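PDB 6DX1: RNA-dependent RNA polymerase, which probably removes ubiquitin from host proteins through the viral OTU cysteine protease domain of the viral polymerase. Local coordinates for residues G56-E59 with V60-C64; R65-A68 with E69-D73. All coordinates share one frame; numbering follows the deposited sequence.

Contact 1. Residues G56-E59 with V60-C64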
loop_
_atom_site.group_PDB
_atom_site.type_symbol
_atom_site.label_atom_id
_atom_site.label_comp_id
_atom_site.label_asym_id
_atom_site.label_seq_id
_atom_site.Cartn_x
_atom_site.Cartn_y
_atom_site.Cartn_z
ATOM N N GLY A 56 3.288 7.651 13.440
ATOM C CA GLY A 56 3.431 6.280 13.877
ATOM C C GLY A 56 3.980 5.333 12.824
ATOM O O GLY A 56 3.738 4.130 12.905
ATOM N N TRP A 57 4.754 5.836 11.857
ATOM C CA TRP A 57 5.226 4.963 10.781
ATOM C C TRP A 57 6.097 3.816 11.289
ATOM O O TRP A 57 6.090 2.738 10.686
ATOM C CB TRP A 57 5.970 5.786 9.713
ATOM C CG TRP A 57 7.419 5.988 10.011
ATOM C CD1 TRP A 57 8.458 5.166 9.656
ATOM C CD2 TRP A 57 7.995 7.074 10.730
ATOM N NE1 TRP A 57 9.642 5.677 10.123
ATOM C CE2 TRP A 57 9.384 6.853 10.778
ATOM C CE3 TRP A 57 7.468 8.219 11.335
ATOM C CZ2 TRP A 57 10.257 7.729 11.421
ATOM C CZ3 TRP A 57 8.341 9.087 11.973
ATOM C CH2 TRP A 57 9.717 8.836 12.008
ATOM N N ILE A 58 6.855 4.008 12.384
ATOM C CA ILE A 58 7.676 2.916 12.911
ATOM C C ILE A 58 6.802 1.766 13.393
ATOM O O ILE A 58 7.145 0.589 13.219
ATOM C CB ILE A 58 8.599 3.416 14.039
ATOM C CG1 ILE A 58 9.629 4.388 13.474
ATOM C CG2 ILE A 58 9.306 2.224 14.708
ATOM C CD1 ILE A 58 10.669 3.721 12.621
ATOM N N GLU A 59 5.671 2.079 14.024
ATOM C CA GLU A 59 4.779 1.011 14.463
ATOM C C GLU A 59 4.253 0.205 13.285
ATOM O O GLU A 59 4.001 -0.998 13.422
ATOM C CB GLU A 59 3.617 1.581 15.266
ATOM C CG GLU A 59 4.021 2.138 16.628
ATOM C CD GLU A 59 4.945 1.216 17.411
ATOM O OE1 GLU A 59 5.876 1.741 18.063
ATOM O OE2 GLU A 59 4.753 -0.025 17.374
ATOM N N VAL A 60 4.058 0.848 12.131
ATOM C CA VAL A 60 3.637 0.096 10.953
ATOM C C VAL A 60 4.757 -0.827 10.496
ATOM O O VAL A 60 4.516 -1.992 10.156
ATOM C CB VAL A 60 3.185 1.041 9.823
ATOM C CG1 VAL A 60 2.674 0.233 8.624
ATOM C CG2 VAL A 60 2.101 1.991 10.310
ATOM N N LYS A 61 6.001 -0.331 10.479
ATOM C CA LYS A 61 7.123 -1.203 10.133
ATOM C C LYS A 61 7.201 -2.373 11.100
ATOM O O LYS A 61 7.403 -3.521 10.683
ATOM C CB LYS A 61 8.441 -0.417 10.135
ATOM C CG LYS A 61 8.450 0.745 9.155
ATOM C CD LYS A 61 9.835 1.371 8.983
ATOM C CE LYS A 61 10.756 0.458 8.180
ATOM N NZ LYS A 61 12.068 1.099 7.909
ATOM N N ASN A 62 7.002 -2.098 12.396
ATOM C CA ASN A 62 7.034 -3.142 13.418
ATOM C C ASN A 62 5.969 -4.204 13.165
ATOM O O ASN A 62 6.238 -5.405 13.282
ATOM C CB ASN A 62 6.819 -2.533 14.806
ATOM C CG ASN A 62 8.043 -1.833 15.347
ATOM O OD1 ASN A 62 9.167 -2.074 14.905
ATOM N ND2 ASN A 62 7.828 -0.959 16.331
ATOM N N MET A 63 4.737 -3.782 12.864
ATOM C CA MET A 63 3.669 -4.769 12.731
ATOM C C MET A 63 3.864 -5.619 11.483
ATOM O O MET A 63 3.487 -6.794 11.474
ATOM C CB MET A 63 2.290 -4.095 12.735
ATOM C CG MET A 63 1.966 -3.261 11.511
ATOM S SD MET A 63 0.336 -2.467 11.612
ATOM C CE MET A 63 0.494 -1.476 13.102
ATOM N N CYS A 64 4.486 -5.063 10.443
ATOM C CA CYS A 64 4.816 -5.865 9.263
ATOM C C CYS A 64 5.838 -6.946 9.596
ATOM O O CYS A 64 5.689 -8.101 9.181
ATOM C CB CYS A 64 5.349 -4.967 8.145
ATOM S SG CYS A 64 4.065 -3.961 7.355
#
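K61 runs alongside W57, one helical turn further on, both side chains pointing the same way. From the base outward, K61 CB packs near the carbonyl oxygens of I58 and W57, and CG sits 3.4 Å from W57 O. CD then reaches the edge of the indole, near its plane, 4.1 Å from W57 CD1. A bend at the third torsion (chi3 73°) turns the remainder of the chain, and NZ ends in a hydrogen bond to the backbone oxygen of S92. One face of the indole is met off-centre by CG1 of I58, and R44 of helix 41-51 adds a cation-pi contact.

On the outer side, N62 ND2 donates a nearly straight but weak bond to E59 OE2 (3.4 Å), the carboxylate and amide planes standing 65° apart. OD1 of the same amide accepts from R65 NH2, so both ends of the amide are used. Beneath the side chains, K61 N bonds to W57 O, N62 N to I58 O at 2.8 Å, and M63 N to E59 O. V60 N bonds weakly to O of G56, the N-cap residue. Inward, V60 and M63 turn to helix 41-51. These are the N-cap and first two turns of an amphipathic alpha-helix in the OTU-like protease fold.

Contact 2. Residues R65-A68 with E69-D73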
loop_
_atom_site.group_PDB
_atom_site.type_symbol
_atom_site.label_atom_id
_atom_site.label_comp_id
_atom_site.label_asym_id
_atom_site.label_seq_id
_atom_site.Cartn_x
_atom_site.Cartn_y
_atom_site.Cartn_z
ATOM N N ARG A 65 6.892 -6.584 10.332
ATOM C CA ARG A 65 7.890 -7.576 10.715
ATOM C C ARG A 65 7.272 -8.665 11.573
ATOM O O ARG A 65 7.583 -9.852 11.405
ATOM C CB ARG A 65 9.039 -6.897 11.461
ATOM C CG ARG A 65 9.987 -6.146 10.561
ATOM C CD ARG A 65 11.181 -5.606 11.346
ATOM N NE ARG A 65 10.848 -4.434 12.147
ATOM C CZ ARG A 65 11.009 -3.176 11.739
ATOM N NH1 ARG A 65 11.503 -2.925 10.532
ATOM N NH2 ARG A 65 10.683 -2.167 12.536
ATOM N N GLU A 66 6.380 -8.283 12.489
ATOM C CA GLU A 66 5.779 -9.265 13.387
ATOM C C GLU A 66 4.875 -10.232 12.635
ATOM O O GLU A 66 4.881 -11.435 12.917
ATOM C CB GLU A 66 5.007 -8.564 14.500
ATOM C CG GLU A 66 5.927 -8.052 15.597
ATOM C CD GLU A 66 5.317 -6.937 16.407
ATOM O OE1 GLU A 66 6.058 -6.307 17.198
ATOM O OE2 GLU A 66 4.096 -6.691 16.270
ATOM N N PHE A 67 4.080 -9.727 11.682
ATOM C CA PHE A 67 3.232 -10.624 10.900
ATOM C C PHE A 67 4.066 -11.535 10.009
ATOM O O PHE A 67 3.693 -12.692 9.771
ATOM C CB PHE A 67 2.236 -9.819 10.064
ATOM C CG PHE A 67 1.122 -10.647 9.479
ATOM C CD1 PHE A 67 0.091 -11.109 10.282
ATOM C CD2 PHE A 67 1.100 -10.946 8.123
ATOM C CE1 PHE A 67 -0.955 -11.863 9.745
ATOM C CE2 PHE A 67 0.059 -11.698 7.581
ATOM C CZ PHE A 67 -0.965 -12.154 8.395
ATOM N N ALA A 68 5.190 -11.038 9.493
ATOM C CA ALA A 68 6.073 -11.907 8.725
ATOM C C ALA A 68 6.551 -13.079 9.575
ATOM O O ALA A 68 6.671 -14.208 9.080
ATOM C CB ALA A 68 7.262 -11.113 8.184
ATOM N N GLU A 69 6.814 -12.832 10.860
ATOM C CA GLU A 69 7.282 -13.898 11.745
ATOM C C GLU A 69 6.165 -14.873 12.104
ATOM O O GLU A 69 6.371 -16.093 12.083
ATOM C CB GLU A 69 7.894 -13.296 13.008
ATOM C CG GLU A 69 9.212 -12.640 12.769
ATOM C CD GLU A 69 9.484 -11.536 13.744
ATOM O OE1 GLU A 69 10.154 -10.579 13.316
ATOM O OE2 GLU A 69 9.030 -11.607 14.920
ATOM N N THR A 70 4.975 -14.366 12.423
ATOM C CA THR A 70 3.919 -15.236 12.927
ATOM C C THR A 70 3.145 -15.925 11.809
ATOM O O THR A 70 2.540 -16.979 12.042
ATOM C CB THR A 70 2.952 -14.437 13.809
ATOM O OG1 THR A 70 2.337 -13.398 13.034
ATOM C CG2 THR A 70 3.696 -13.809 14.992
ATOM N N ASN A 71 3.154 -15.356 10.608
ATOM C CA ASN A 71 2.281 -15.802 9.528
ATOM C C ASN A 71 3.051 -15.929 8.219
ATOM O O ASN A 71 2.495 -15.703 7.139
ATOM C CB ASN A 71 1.093 -14.849 9.366
ATOM C CG ASN A 71 0.122 -14.916 10.533
ATOM O OD1 ASN A 71 0.441 -14.506 11.651
ATOM N ND2 ASN A 71 -1.077 -15.430 10.274
ATOM N N TRP A 72 4.328 -16.311 8.304
ATOM C CA TRP A 72 5.189 -16.383 7.125
ATOM C C TRP A 72 4.564 -17.205 6.005
ATOM O O TRP A 72 4.683 -16.850 4.824
ATOM C CB TRP A 72 6.542 -16.978 7.517
ATOM C CG TRP A 72 7.544 -17.040 6.413
ATOM C CD1 TRP A 72 7.999 -18.168 5.780
ATOM C CD2 TRP A 72 8.245 -15.939 5.820
ATOM N NE1 TRP A 72 8.931 -17.833 4.830
ATOM C CE2 TRP A 72 9.107 -16.474 4.838
ATOM C CE3 TRP A 72 8.233 -14.555 6.026
ATOM C CZ2 TRP A 72 9.938 -15.671 4.054
ATOM C CZ3 TRP A 72 9.063 -13.758 5.250
ATOM C CH2 TRP A 72 9.902 -14.321 4.275
ATOM N N ASP A 73 3.876 -18.294 6.358
ATOM C CA ASP A 73 3.353 -19.214 5.354
ATOM C C ASP A 73 2.315 -18.572 4.444
ATOM O O ASP A 73 2.082 -19.083 3.345
ATOM C CB ASP A 73 2.733 -20.442 6.025
ATOM C CG ASP A 73 3.773 -21.408 6.551
ATOM O OD1 ASP A 73 4.952 -21.303 6.144
ATOM O OD2 ASP A 73 3.409 -22.276 7.374
#
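F67 lays one face of its ring under the side chain of N71, four residues on. N71 CB stands 3.6 Å from the ring centroid and only 15° off the normal, a CH-pi contact, and the amide continues over the rim, its CG 3.3 Å from F67 CE1. Ring and amide planes are stacked, 11° apart. The phenyl is delivered there by CG lying opposite the backbone N (chi1 -167°), which sends the ring outward with a lean toward the C-terminal end, under N71.

Both ends of the N71 amide are tied. OD1 takes the hydroxyl of T70 on a lone pair, in the carbonyl plane, with T70 OG1 at 2.6 Å from N71 OD1; ND2 donates to E74 OE2. A second, looser pair, A68 with W72 just past the helix end, has CB of A68 4.2 Å from W72 CE3, while A68 O lies at the edge of the indole, near its plane, and 3.2 Å from W72 CB.

Helical bonding persists to the end: E69 N to R65 O, T70 N to E66 O, and N71 N to F67 O at 2.8 Å. N71 is the first residue to leave helical backbone angles. Around the contact, F67 packs on helix 101-111 and W72 meets H79 and P85. The chemistry thus implies a helix end where a polar amide lies flat on an aromatic ring with its oxygen and nitrogen each hydrogen-bonded, so that the flat stacking is probably held against rotation.

In the fold
Contacts 1 and 2 follow one another in series along helix 57-70: contact 1 begins at its N-cap and contact 2 runs through its last turns into the short 3-10 segment beyond. Their centres lie about 14 Å apart, about 13 and 17 Å from the centre of the chain. The N62-R65 pair bridges the boundary between them. The helix belongs to the helical part of the OTU-like domain, apart from the mixed sheet: its first half leans on helix 41-51, helix 101-111 lies against both halves, and S92, at the end of helix 85-92, takes bonds from K61 and R65. One helix thus has neighbours in three others along its length.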